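Local coordinates for novel protein similar to vertebrate potassium voltage-gated channel, subfamily H (Eag-related) family (Danio rerio, PDB 3UKN) that probably forms, as a tetramer, the pore of a voltage-gated delayed-rectifier potassium channel, this piece being its cytoplasmic C-linker and cyclic nucleotide-binding homology domain, at residues V54-K59 / S95-T100. Sequence-based numbering, arbitrary orientation.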
ATOM      1  N   VAL B  54       2.796  -0.109   2.706  1.00 27.47           N
ATOM      2  CA  VAL B  54       3.535  -0.235   1.443  1.00 26.96           C
ATOM      3  C   VAL B  54       3.718   1.088   0.706  1.00 36.17           C
ATOM      4  O   VAL B  54       4.283   1.132  -0.392  1.00 42.93           O
ATOM      5  CB  VAL B  54       2.875  -1.254   0.468  1.00 42.59           C
ATOM      6  CG1 VAL B  54       2.763  -2.620   1.120  1.00 43.32           C
ATOM      7  CG2 VAL B  54       1.517  -0.755  -0.005  1.00 36.35           C
ATOM      8  N   SER B  55       3.240   2.168   1.311  1.00 36.25           N
ATOM      9  CA  SER B  55       3.384   3.494   0.721  1.00 41.63           C
ATOM     10  C   SER B  55       4.852   3.909   0.753  1.00 46.99           C
ATOM     11  O   SER B  55       5.634   3.362   1.528  1.00 46.58           O
ATOM     12  CB  SER B  55       2.531   4.520   1.482  1.00 39.95           C
ATOM     13  OG  SER B  55       3.133   4.873   2.719  1.00 36.79           O
ATOM     14  N   GLU B  56       5.212   4.888  -0.073  1.00 43.95           N
ATOM     15  CA  GLU B  56       6.588   5.357  -0.165  1.00 38.97           C
ATOM     16  C   GLU B  56       6.533   6.862  -0.373  1.00 42.78           C
ATOM     17  O   GLU B  56       6.379   7.340  -1.509  1.00 35.29           O
ATOM     18  CB  GLU B  56       7.301   4.658  -1.338  1.00 40.26           C
ATOM     19  CG  GLU B  56       8.832   4.643  -1.300  1.00 51.57           C
ATOM     20  CD  GLU B  56       9.469   3.959  -2.529  1.00 59.72           C
ATOM     21  OE1 GLU B  56       9.026   2.834  -2.880  1.00 62.50           O
ATOM     22  OE2 GLU B  56      10.414   4.543  -3.137  1.00 54.25           O
ATOM     23  N   LEU B  57       6.654   7.611   0.724  1.00 50.74           N
ATOM     24  CA  LEU B  57       6.430   9.065   0.705  1.00 50.04           C
ATOM     25  C   LEU B  57       7.511   9.816  -0.034  1.00 51.04           C
ATOM     26  O   LEU B  57       7.297  10.943  -0.470  1.00 56.40           O
ATOM     27  CB  LEU B  57       6.346   9.633   2.125  1.00 59.18           C
ATOM     28  CG  LEU B  57       5.030   9.593   2.909  1.00 66.15           C
ATOM     29  CD1 LEU B  57       5.332   9.742   4.394  1.00 71.28           C
ATOM     30  CD2 LEU B  57       4.029  10.672   2.431  1.00 60.94           C
ATOM     31  N   LEU B  58       8.677   9.194  -0.174  1.00 26.21           N
ATOM     32  CA  LEU B  58       9.871   9.923  -0.614  1.00 31.22           C
ATOM     33  C   LEU B  58      10.266   9.568  -2.033  1.00 31.85           C
ATOM     34  O   LEU B  58      11.221  10.128  -2.574  1.00 33.70           O
ATOM     35  CB  LEU B  58      11.041   9.649   0.333  1.00 25.49           C
ATOM     36  CG  LEU B  58      10.712   9.773   1.819  1.00 32.05           C
ATOM     37  CD1 LEU B  58      11.912   9.402   2.646  1.00 35.54           C
ATOM     38  CD2 LEU B  58      10.203  11.179   2.186  1.00 37.51           C
ATOM     39  N   LYS B  59       9.519   8.640  -2.625  1.00 40.05           N
ATOM     40  CA  LYS B  59       9.807   8.137  -3.965  1.00 46.08           C
ATOM     41  C   LYS B  59       9.954   9.211  -5.048  1.00 50.25           C
ATOM     42  O   LYS B  59      10.800   9.086  -5.933  1.00 57.90           O
ATOM     43  CB  LYS B  59       8.740   7.134  -4.401  1.00 46.20           C
ATOM     44  CG  LYS B  59       8.937   6.644  -5.827  1.00 52.78           C
ATOM     45  CD  LYS B  59       8.145   5.365  -6.095  1.00 57.15           C
ATOM     46  CE  LYS B  59       8.776   4.546  -7.220  1.00 59.33           C
ATOM     47  NZ  LYS B  59       8.338   3.123  -7.145  1.00 55.35           N
ATOM     48  N   SER B  95      17.543   2.677   3.289  1.00 13.49           N
ATOM     49  CA  SER B  95      17.202   3.307   4.558  1.00 33.14           C
ATOM     50  C   SER B  95      15.938   4.129   4.404  1.00 27.92           C
ATOM     51  O   SER B  95      15.215   4.337   5.376  1.00 28.23           O
ATOM     52  CB  SER B  95      18.344   4.202   5.078  1.00 29.82           C
ATOM     53  OG  SER B  95      18.404   5.385   4.321  1.00 28.67           O
ATOM     54  N   LEU B  96      15.681   4.597   3.185  1.00 28.39           N
ATOM     55  CA  LEU B  96      14.498   5.416   2.927  1.00 35.52           C
ATOM     56  C   LEU B  96      13.170   4.630   2.810  1.00 36.15           C
ATOM     57  O   LEU B  96      12.101   5.236   2.806  1.00 38.61           O
ATOM     58  CB  LEU B  96      14.717   6.300   1.693  1.00 36.24           C
ATOM     59  CG  LEU B  96      15.832   7.347   1.778  1.00 32.85           C
ATOM     60  CD1 LEU B  96      16.164   7.925   0.404  1.00 23.04           C
ATOM     61  CD2 LEU B  96      15.474   8.449   2.770  1.00 35.87           C
ATOM     62  N   ILE B  97      13.236   3.300   2.707  1.00 33.59           N
ATOM     63  CA  ILE B  97      12.026   2.473   2.596  1.00 33.72           C
ATOM     64  C   ILE B  97      11.826   1.591   3.835  1.00 39.32           C
ATOM     65  O   ILE B  97      11.001   0.681   3.839  1.00 38.21           O
ATOM     66  CB  ILE B  97      12.003   1.563   1.305  1.00 22.03           C
ATOM     67  CG1 ILE B  97      13.125   0.504   1.346  1.00 24.28           C
ATOM     68  CG2 ILE B  97      12.038   2.411   0.012  1.00 24.60           C
ATOM     69  CD1 ILE B  97      13.111  -0.500   0.172  1.00 17.29           C
ATOM     70  N   ILE B  98      12.579   1.871   4.891  1.00 31.85           N
ATOM     71  CA  ILE B  98      12.450   1.109   6.127  1.00 31.82           C
ATOM     72  C   ILE B  98      11.314   1.676   6.980  1.00 31.48           C
ATOM     73  O   ILE B  98      11.216   2.882   7.161  1.00 27.96           O
ATOM     74  CB  ILE B  98      13.782   1.123   6.952  1.00 30.44           C
ATOM     75  CG1 ILE B  98      14.875   0.340   6.230  1.00 24.84           C
ATOM     76  CG2 ILE B  98      13.567   0.568   8.347  1.00 29.27           C
ATOM     77  CD1 ILE B  98      16.171   0.335   6.967  1.00 29.56           C
ATOM     78  N   LYS B  99      10.468   0.802   7.508  1.00 26.76           N
ATOM     79  CA  LYS B  99       9.312   1.206   8.304  1.00 29.55           C
ATOM     80  C   LYS B  99       9.446   0.619   9.689  1.00 45.03           C
ATOM     81  O   LYS B  99      10.299  -0.239   9.927  1.00 35.59           O
ATOM     82  CB  LYS B  99       8.022   0.638   7.705  1.00 33.06           C
ATOM     83  CG  LYS B  99       7.866   0.841   6.215  1.00 29.85           C
ATOM     84  CD  LYS B  99       7.191   2.160   5.944  1.00 27.80           C
ATOM     85  CE  LYS B  99       6.925   2.332   4.457  1.00 34.50           C
ATOM     86  NZ  LYS B  99       6.298   3.662   4.208  1.00 37.28           N
ATOM     87  N   THR B 100       8.562   1.045  10.584  1.00 42.08           N
ATOM     88  CA  THR B 100       8.562   0.577  11.956  1.00 38.69           C
ATOM     89  C   THR B 100       7.134   0.373  12.429  1.00 37.48           C
ATOM     90  O   THR B 100       6.193   0.973  11.890  1.00 30.33           O
ATOM     91  CB  THR B 100       9.220   1.609  12.872  1.00 53.39           C
ATOM     92  OG1 THR B 100       8.507   2.844  12.767  1.00 67.92           O
ATOM     93  CG2 THR B 100      10.681   1.839  12.464  1.00 43.18           C
TER
HETATM   94  O   HOH W   1       9.990   6.542   0.841  1.00 44.21           O
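Residues 55-58, in a loop whose type I beta turn spans Glu56 to Lys59, run roughly antiparallel to residues 96-99, at 149°; Glu56 CA lies 6.7 Å from Ile97 CA. The contact joins the C-linker loop before helix 63-71 to the edge of the cyclic nucleotide-binding homology domain. Residues 95-100 carry the chain from the end of helix 88-96 into strand 99-103, an outer strand of its sheet within this chain. Lys99 makes the direct polar link. Its NZ donates to Ser55 O at 2.8 Å and comes from above the carbonyl plane, 44° out of it. The lysine chain bends at chi2 and then runs extended to the amine. The same amine forms a salt bridge with Asp53 OD2. Ser55 OG sits 3.7 Å from NZ but is hydrogen-bonded to Asp53 OD1, so one carboxylate holds both side chains. Next along the loop, Glu56 crosses Ile97 obliquely. Its carboxylate carbon CD lies 3.9 Å from Ile97 CG2, and the contact is one of van der Waals packing. Glu56 CG stands anti to the backbone N (chi1 -159°), and the chain stays extended through CG so that the methyl sits over the flat face of the carboxylate. Leu58 and Leu96 close the other end. Their side chains meet through one methyl each, at about a right angle. Leu96 also packs on Arg66 and Ile69 of helix 63-71. Ser55 and Leu58 also pack on Arg17 and Leu21 of the second subunit, so the 54-59 loop is part of the interface between the two chains. A water joins the two backbones, accepting from Leu58 N at 3.1 Å and donating to Leu96 O at 3.2 Å. Beside this bridge, Leu58 CD1 lies 3.7 Å from Leu96 CD2.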